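Local structure of copper homeostasis protein CutC (Streptococcus agalactiae, 2BDQ) at residues 6-11 / 23-28; 96-101 / 124-129. The protein probably binds copper ions and takes part in copper homeostasis in the cytoplasm. All blocks are in the same frame, centred on the assembly; numbering follows the deposited sequence.

Overall arrangement
Both contacts are largely buried and belong to one parallel barrel of eight strands, on opposite sides of the chain's centre; their centres lie about 21 Å apart, their nearest atoms about 5 Å. Contact 1 joins the barrel's first two strands, 3-9 and 24-28, and is held mainly by backbone hydrogen bonds, with cysteines and a glutamate on one face. Contact 2 uses no regular strand: it joins the loops that follow strands 92-95 and 121-123, through a histidine, a water and a small apolar patch, and its loop 96-101 ends in exposed residues. Contact 1 also reaches the second subunit near its end, whereas contact 2 stays within one chain.

Contact 1. Residues 6-11 / 23-28; sequences FCAENL and SRVELC
Phe6 and Ala8 give and take the backbone bonds that tie residues 6-9 to strand 24-28. Phe6 N donates to Arg24 O (2.9 Å), Glu26 N to Phe6 O (2.8 Å), and Ala8 N to Glu26 O (3.1 Å). Cys28 N to Ala8 O is weak at 3.4 Å, but just past the strand Asn10 N closes the series on Cys28 O, 3.0 Å away. Two carbonyls also take CA-H...O contacts: Val25 CA points at Phe6 O and Glu9 CA at Cys28 O, giving each oxygen a second, softer partner. The strand axes run parallel with a 29° twist, as neighbouring strands do in a TIM barrel, the fold of the CutC clan; these are its first two strands, and Cys7 also bonds through its backbone to Gly206 in the last strand, 203-206, which closes the barrel on this side.

Sulfur and carboxylate share one face. Cys7 SG, anti to its backbone N (chi1 -178°), lies 3.3 Å from Glu26 OE1, which is carried there on an extended chain, and 4.4 Å from Cys28 SG. On the other face the packing is apolar: Val25 CG2 meets Ala8 CB at 4.0 Å, and Val25 and Leu27 continue onto helix 40-52.

Arg24 and Glu9 find their polar partners outside the two segments. Arg24 forms a salt bridge with Glu5 and a hydrogen bond with Gln203, while Glu9 accepts from Leu31 N and, weakly, from Asn30 of the second subunit.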
loop_
_atom_site.group_PDB
_atom_site.type_symbol
_atom_site.label_atom_id
_atom_site.label_comp_id
_atom_site.label_asym_id
_atom_site.label_seq_id
_atom_site.Cartn_x
_atom_site.Cartn_y
_atom_site.Cartn_z
ATOM N N PHE A 6 -8.351 15.847 -3.614
ATOM C CA PHE A 6 -8.400 15.065 -2.396
ATOM C C PHE A 6 -7.387 13.912 -2.417
ATOM O O PHE A 6 -7.324 13.146 -3.380
ATOM C CB PHE A 6 -9.813 14.529 -2.194
ATOM C CG PHE A 6 -9.940 13.599 -1.034
ATOM C CD1 PHE A 6 -10.232 12.254 -1.236
ATOM C CD2 PHE A 6 -9.753 14.058 0.262
ATOM C CE1 PHE A 6 -10.333 11.377 -0.155
ATOM C CE2 PHE A 6 -9.851 13.189 1.349
ATOM C CZ PHE A 6 -10.145 11.848 1.140
ATOM N N CYS A 7 -6.593 13.814 -1.352
ATOM C CA CYS A 7 -5.578 12.774 -1.207
ATOM C C CYS A 7 -6.219 11.602 -0.460
ATOM O O CYS A 7 -6.537 11.710 0.724
ATOM C CB CYS A 7 -4.383 13.325 -0.414
ATOM S SG CYS A 7 -2.986 12.171 -0.188
ATOM N N ALA A 8 -6.402 10.486 -1.155
ATOM C CA ALA A 8 -7.041 9.316 -0.574
ATOM C C ALA A 8 -6.127 8.117 -0.396
ATOM O O ALA A 8 -5.086 8.008 -1.034
ATOM C CB ALA A 8 -8.244 8.909 -1.446
ATOM N N GLU A 9 -6.522 7.226 0.500
ATOM C CA GLU A 9 -5.793 5.987 0.715
ATOM C C GLU A 9 -6.861 4.962 0.376
ATOM O O GLU A 9 -7.825 4.793 1.133
ATOM C CB GLU A 9 -5.346 5.828 2.172
ATOM C CG GLU A 9 -4.658 4.489 2.430
ATOM C CD GLU A 9 -4.181 4.323 3.857
ATOM O OE1 GLU A 9 -3.311 5.110 4.290
ATOM O OE2 GLU A 9 -4.672 3.402 4.549
ATOM N N ASN A 10 -6.713 4.320 -0.782
ATOM C CA ASN A 10 -7.681 3.328 -1.237
ATOM C C ASN A 10 -9.022 4.018 -1.476
ATOM O O ASN A 10 -9.063 5.241 -1.602
ATOM C CB ASN A 10 -7.780 2.219 -0.202
ATOM C CG ASN A 10 -6.437 1.553 0.034
ATOM O OD1 ASN A 10 -6.152 1.070 1.129
ATOM N ND2 ASN A 10 -5.602 1.524 -1.005
ATOM N N LEU A 11 -10.123 3.281 -1.534
ATOM C CA LEU A 11 -11.376 3.968 -1.822
ATOM C C LEU A 11 -12.396 4.038 -0.718
ATOM O O LEU A 11 -13.573 4.289 -0.954
ATOM C CB LEU A 11 -11.996 3.403 -3.099
ATOM C CG LEU A 11 -12.043 1.899 -3.303
ATOM C CD1 LEU A 11 -13.288 1.334 -2.630
ATOM C CD2 LEU A 11 -12.062 1.605 -4.798
ATOM N N SER A 23 -12.557 18.085 -7.720
ATOM C CA SER A 23 -12.456 17.719 -9.123
ATOM C C SER A 23 -11.471 16.591 -9.404
ATOM O O SER A 23 -11.562 15.929 -10.433
ATOM C CB SER A 23 -12.101 18.950 -9.968
ATOM O OG SER A 23 -10.924 19.591 -9.501
ATOM N N ARG A 24 -10.553 16.346 -8.481
ATOM C CA ARG A 24 -9.568 15.302 -8.697
ATOM C C ARG A 24 -9.142 14.663 -7.388
ATOM O O ARG A 24 -9.229 15.271 -6.320
ATOM C CB ARG A 24 -8.358 15.914 -9.400
ATOM C CG ARG A 24 -7.390 14.951 -10.027
ATOM C CD ARG A 24 -6.416 15.729 -10.901
ATOM N NE ARG A 24 -5.615 16.647 -10.106
ATOM C CZ ARG A 24 -5.368 17.917 -10.424
ATOM N NH1 ARG A 24 -5.860 18.449 -11.534
ATOM N NH2 ARG A 24 -4.622 18.661 -9.617
ATOM N N VAL A 25 -8.681 13.425 -7.477
ATOM C CA VAL A 25 -8.227 12.717 -6.299
ATOM C C VAL A 25 -6.876 12.090 -6.590
ATOM O O VAL A 25 -6.624 11.627 -7.705
ATOM C CB VAL A 25 -9.269 11.640 -5.860
ATOM C CG1 VAL A 25 -9.965 11.093 -7.069
ATOM C CG2 VAL A 25 -8.593 10.517 -5.094
ATOM N N GLU A 26 -5.990 12.132 -5.600
ATOM C CA GLU A 26 -4.682 11.523 -5.747
ATOM C C GLU A 26 -4.861 10.159 -5.102
ATOM O O GLU A 26 -5.067 10.062 -3.893
ATOM C CB GLU A 26 -3.595 12.303 -5.003
ATOM C CG GLU A 26 -2.202 11.698 -5.206
ATOM C CD GLU A 26 -1.139 12.295 -4.301
ATOM O OE1 GLU A 26 -1.289 12.214 -3.062
ATOM O OE2 GLU A 26 -0.142 12.840 -4.829
ATOM N N LEU A 27 -4.797 9.112 -5.916
ATOM C CA LEU A 27 -4.982 7.755 -5.430
ATOM C C LEU A 27 -3.668 7.086 -5.014
ATOM O O LEU A 27 -2.738 6.965 -5.804
ATOM C CB LEU A 27 -5.664 6.905 -6.517
ATOM C CG LEU A 27 -6.510 5.678 -6.146
ATOM C CD1 LEU A 27 -6.533 4.683 -7.298
ATOM C CD2 LEU A 27 -5.931 5.008 -4.923
ATOM N N CYS A 28 -3.595 6.661 -3.761
ATOM C CA CYS A 28 -2.422 5.960 -3.274
ATOM C C CYS A 28 -2.794 5.126 -2.060
ATOM O O CYS A 28 -3.967 5.043 -1.686
ATOM C CB CYS A 28 -1.277 6.934 -2.944
ATOM S SG CYS A 28 -1.718 8.513 -2.177
#

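Contact 2. Residues 96-101 / 124-129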
loop_
_atom_site.group_PDB
_atom_site.type_symbol
_atom_site.label_atom_id
_atom_site.label_comp_id
_atom_site.label_asym_id
_atom_site.label_seq_id
_atom_site.Cartn_x
_atom_site.Cartn_y
_atom_site.Cartn_z
ATOM N N GLY A 96 8.323 11.033 -8.286
ATOM C CA GLY A 96 9.386 11.956 -7.935
ATOM C C GLY A 96 10.663 11.197 -7.684
ATOM O O GLY A 96 10.716 10.334 -6.807
ATOM N N ILE A 97 11.695 11.507 -8.460
ATOM C CA ILE A 97 12.975 10.834 -8.315
ATOM C C ILE A 97 14.089 11.863 -8.127
ATOM O O ILE A 97 14.207 12.811 -8.901
ATOM C CB ILE A 97 13.304 9.989 -9.561
ATOM C CG1 ILE A 97 12.060 9.236 -10.034
ATOM C CG2 ILE A 97 14.408 8.990 -9.236
ATOM C CD1 ILE A 97 12.257 8.512 -11.367
ATOM N N LEU A 98 14.915 11.660 -7.106
ATOM C CA LEU A 98 16.020 12.568 -6.824
ATOM C C LEU A 98 17.336 11.829 -6.729
ATOM O O LEU A 98 17.365 10.646 -6.423
ATOM C CB LEU A 98 15.799 13.298 -5.502
ATOM C CG LEU A 98 14.544 14.148 -5.309
ATOM C CD1 LEU A 98 14.575 14.722 -3.904
ATOM C CD2 LEU A 98 14.475 15.256 -6.350
ATOM N N THR A 99 18.425 12.547 -6.978
ATOM C CA THR A 99 19.768 11.987 -6.896
ATOM C C THR A 99 20.218 12.114 -5.444
ATOM O O THR A 99 19.575 12.804 -4.650
ATOM C CB THR A 99 20.765 12.778 -7.781
ATOM O OG1 THR A 99 20.846 14.135 -7.314
ATOM C CG2 THR A 99 20.311 12.775 -9.238
ATOM N N SER A 100 21.328 11.457 -5.113
ATOM C CA SER A 100 21.878 11.491 -3.764
ATOM C C SER A 100 22.164 12.917 -3.302
ATOM O O SER A 100 22.207 13.189 -2.100
ATOM C CB SER A 100 23.159 10.656 -3.694
ATOM O OG SER A 100 24.169 11.190 -4.541
ATOM N N ASN A 101 22.358 13.828 -4.252
ATOM C CA ASN A 101 22.621 15.228 -3.917
ATOM C C ASN A 101 21.349 16.079 -3.930
ATOM O O ASN A 101 21.406 17.304 -4.034
ATOM C CB ASN A 101 23.680 15.811 -4.861
ATOM C CG ASN A 101 23.506 15.347 -6.292
ATOM O OD1 ASN A 101 22.848 16.010 -7.102
ATOM N ND2 ASN A 101 24.091 14.191 -6.615
ATOM N N HIS A 124 5.834 15.138 -7.208
ATOM C CA HIS A 124 5.317 15.377 -5.861
ATOM C C HIS A 124 6.222 16.092 -4.855
ATOM O O HIS A 124 7.234 16.687 -5.220
ATOM C CB HIS A 124 4.814 14.058 -5.265
ATOM C CG HIS A 124 5.825 12.956 -5.286
ATOM N ND1 HIS A 124 7.107 13.111 -4.797
ATOM C CD2 HIS A 124 5.737 11.669 -5.698
ATOM C CE1 HIS A 124 7.758 11.969 -4.905
ATOM N NE2 HIS A 124 6.949 11.075 -5.449
HETATM N N MSE A 125 5.822 16.022 -3.588
HETATM C CA MSE A 125 6.502 16.651 -2.451
HETATM C C MSE A 125 8.032 16.476 -2.436
HETATM O O MSE A 125 8.735 17.178 -1.710
HETATM C CB MSE A 125 5.901 16.108 -1.142
HETATM C CG MSE A 125 5.515 17.155 -0.079
HETATM SE SE MSE A 125 3.724 17.972 -0.254
HETATM C CE MSE A 125 2.642 16.536 0.484
ATOM N N ALA A 126 8.555 15.543 -3.220
ATOM C CA ALA A 126 10.004 15.353 -3.262
ATOM C C ALA A 126 10.668 16.650 -3.732
ATOM O O ALA A 126 11.857 16.875 -3.500
ATOM C CB ALA A 126 10.368 14.216 -4.203
ATOM N N PHE A 127 9.887 17.499 -4.395
ATOM C CA PHE A 127 10.391 18.770 -4.899
ATOM C C PHE A 127 10.937 19.653 -3.780
ATOM O O PHE A 127 11.921 20.361 -3.976
ATOM C CB PHE A 127 9.282 19.528 -5.634
ATOM C CG PHE A 127 9.759 20.765 -6.346
ATOM C CD1 PHE A 127 10.301 20.681 -7.631
ATOM C CD2 PHE A 127 9.685 22.012 -5.732
ATOM C CE1 PHE A 127 10.767 21.820 -8.288
ATOM C CE2 PHE A 127 10.150 23.156 -6.380
ATOM C CZ PHE A 127 10.687 23.064 -7.658
ATOM N N ASP A 128 10.301 19.610 -2.613
ATOM C CA ASP A 128 10.728 20.428 -1.481
ATOM C C ASP A 128 12.106 20.061 -0.919
ATOM O O ASP A 128 12.724 20.879 -0.233
ATOM C CB ASP A 128 9.691 20.364 -0.355
ATOM C CG ASP A 128 8.319 20.872 -0.787
ATOM O OD1 ASP A 128 8.208 22.050 -1.192
ATOM O OD2 ASP A 128 7.343 20.094 -0.721
ATOM N N VAL A 129 12.584 18.843 -1.206
ATOM C CA VAL A 129 13.893 18.378 -0.722
ATOM C C VAL A 129 15.024 19.047 -1.507
ATOM O O VAL A 129 16.165 19.122 -1.047
ATOM C CB VAL A 129 14.044 16.836 -0.872
ATOM C CG1 VAL A 129 15.429 16.383 -0.387
ATOM C CG2 VAL A 129 12.952 16.124 -0.091
HETATM O O HOH W 1 8.030 8.562 -6.503
#
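Gly96 and His124 bring the two backbones closest, their CA atoms 5.7 Å apart, each just beyond the end of a barrel strand, 92-95 and 121-123. Both segments are thus loops at the C-terminal end of the TIM barrel, the end where active sites of this fold lie. From there residues 96-101 run on without regular structure, while 125-129 coil with helical backbone angles, Asp128 N bonding to Met125 O and Val129 N to Ala126 O.

The His124 ring comes obliquely against Gly96, its CE1 3.4 Å from Gly96 CA; having no side chain, Gly96 lets the ring come this close to its backbone. A chi1 of 54° turns the imidazole back toward the backbone that follows, where ND1 accepts Ala126 N at 3.2 Å in the ring plane. At the ring's other nitrogen, NE2, a water sits in plane 2.9 Å away and donates to Gly96 O. Phe68 meets the same ring with planes at about 45°.

Farther along, Leu98 reaches across to the coil: its CD1 lies 3.7 Å from Val129 CB and 4.2 Å from Ala126 CB, and also 3.5 Å from the oxygen of Ala126.

With ND1 used as an acceptor for a backbone N-H and NE2 bonded to water, two in-plane bonds hold the imidazole in its rotation.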